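Local atomic coordinates of aldehyde dehydrogenase (Bartonella henselae, PDB entry 3I44), a protein that probably oxidises aldehydes to the corresponding carboxylic acids with a nicotinamide adenine dinucleotide as electron acceptor. Residues Gly89-Ile94 with Lys181-Leu186. The protein carries 1 engineered substitution. Residues are numbered along the deposited sequence; the frame is centred on the assembly and turned at random.
Sequences GFVEKI and KVIPAL
No flat group takes part where Val91 and Ile94 meet Ile183 and Leu186: the four side chains are branched and aliphatic, and they join two nearly antiparallel helices whose segment axes approach to 10.6 Å at an angle of 156°. CG1 of Val91 slants across Ile183 and rests on its CG2 at 3.9 Å. With chi1 at 171°, this Val91 methyl stands opposite the backbone nitrogen and leans toward Ile183, while CG2 of Val91 points more directly at the other helix, loosely near CB of Leu186 at 4.5 Å. Ile94, one turn after Val91, and Leu186, one turn after Ile183 on the oppositely running helix, extend tip to tip, and CD1 of Ile94 comes within 3.7 Å of CD1 of Leu186. CG2 of Ile94 faces CD1 of Ile183 at 4.3 Å, closing the group of four. No hydrogen bond crosses this buried apolar interface. Helix 117-141 adds to it, with Ile132 touching Val91 and Phe135 touching Ile183. Ala214 and Leu211 meet Ile94, while Leu186 packs against Val220 and against Met192 of strand 191-195. Helix 174-188 is the beta-alpha-beta crossover between parallel strands 156-168 and 191-195, probably in the Rossmann-like coenzyme-binding domain, and helix 84-100 packs against it.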
# COMPACT_ATOMS: atom_id res chain seq x y z
N GLY A 89 -12.10 -8.81 24.70
CA GLY A 89 -12.01 -8.87 26.17
C GLY A 89 -10.62 -8.45 26.65
O GLY A 89 -10.50 -7.77 27.67
N PHE A 90 -9.57 -8.85 25.93
CA PHE A 90 -8.24 -8.36 26.29
C PHE A 90 -8.10 -6.85 26.12
O PHE A 90 -7.48 -6.19 26.95
CB PHE A 90 -7.13 -9.05 25.49
CG PHE A 90 -6.79 -10.42 26.01
CD1 PHE A 90 -6.12 -10.57 27.24
CD2 PHE A 90 -7.11 -11.56 25.28
CE1 PHE A 90 -5.81 -11.83 27.73
CE2 PHE A 90 -6.78 -12.83 25.76
CZ PHE A 90 -6.12 -12.97 26.98
N VAL A 91 -8.63 -6.31 25.05
CA VAL A 91 -8.57 -4.86 24.80
C VAL A 91 -9.37 -4.05 25.84
O VAL A 91 -8.94 -3.00 26.30
CB VAL A 91 -9.00 -4.54 23.37
CG1 VAL A 91 -9.18 -2.98 23.14
CG2 VAL A 91 -7.95 -5.15 22.42
N GLU A 92 -10.50 -4.59 26.27
CA GLU A 92 -11.25 -3.95 27.36
C GLU A 92 -10.46 -3.97 28.66
O GLU A 92 -10.45 -2.99 29.40
CB GLU A 92 -12.67 -4.53 27.46
CG GLU A 92 -13.51 -4.15 26.15
CD GLU A 92 -15.02 -4.41 26.29
OE1 GLU A 92 -15.43 -5.11 27.27
OE2 GLU A 92 -15.81 -3.89 25.45
N LYS A 93 -9.77 -5.07 28.92
CA LYS A 93 -8.92 -5.19 30.10
C LYS A 93 -7.73 -4.21 30.03
O LYS A 93 -7.41 -3.53 31.00
CB LYS A 93 -8.43 -6.63 30.24
CG LYS A 93 -7.69 -6.93 31.57
CD LYS A 93 -8.48 -6.33 32.76
CE LYS A 93 -8.55 -7.22 33.97
NZ LYS A 93 -9.82 -6.91 34.73
N ILE A 94 -7.14 -4.08 28.85
CA ILE A 94 -6.07 -3.14 28.63
C ILE A 94 -6.55 -1.72 28.94
O ILE A 94 -5.87 -0.98 29.61
CB ILE A 94 -5.53 -3.25 27.20
CG1 ILE A 94 -4.70 -4.54 27.03
CG2 ILE A 94 -4.71 -1.96 26.82
CD1 ILE A 94 -4.35 -4.87 25.51
N LYS A 181 -1.46 1.72 16.84
CA LYS A 181 -0.87 0.58 16.18
C LYS A 181 -1.12 -0.73 16.91
O LYS A 181 -1.48 -1.69 16.27
CB LYS A 181 0.64 0.79 16.01
CG LYS A 181 0.95 1.99 15.11
CD LYS A 181 2.46 2.06 14.84
CE LYS A 181 2.83 3.39 14.23
NZ LYS A 181 2.29 3.57 12.83
N VAL A 182 -0.94 -0.77 18.22
CA VAL A 182 -0.97 -2.05 18.94
C VAL A 182 -2.40 -2.60 19.05
O VAL A 182 -2.61 -3.80 18.94
CB VAL A 182 -0.38 -1.91 20.35
CG1 VAL A 182 -0.64 -3.16 21.15
CG2 VAL A 182 1.14 -1.60 20.27
N ILE A 183 -3.37 -1.73 19.32
CA ILE A 183 -4.76 -2.16 19.50
C ILE A 183 -5.35 -2.78 18.23
O ILE A 183 -5.91 -3.84 18.32
CB ILE A 183 -5.66 -1.02 20.07
CG1 ILE A 183 -5.11 -0.55 21.41
CG2 ILE A 183 -7.12 -1.47 20.16
CD1 ILE A 183 -5.03 -1.62 22.56
N PRO A 184 -5.25 -2.14 17.05
CA PRO A 184 -5.87 -2.82 15.89
C PRO A 184 -5.11 -4.11 15.50
O PRO A 184 -5.73 -5.06 14.98
CB PRO A 184 -5.84 -1.75 14.78
CG PRO A 184 -4.79 -0.78 15.20
CD PRO A 184 -4.83 -0.77 16.71
N ALA A 185 -3.81 -4.18 15.81
CA ALA A 185 -3.02 -5.38 15.51
C ALA A 185 -3.48 -6.54 16.40
O ALA A 185 -3.66 -7.66 15.92
CB ALA A 185 -1.48 -5.10 15.68
N LEU A 186 -3.70 -6.27 17.68
CA LEU A 186 -4.36 -7.23 18.58
C LEU A 186 -5.71 -7.71 18.02
O LEU A 186 -5.94 -8.92 17.84
CB LEU A 186 -4.51 -6.61 19.97
CG LEU A 186 -3.17 -6.44 20.72
CD1 LEU A 186 -3.38 -5.70 22.06
CD2 LEU A 186 -2.41 -7.81 20.87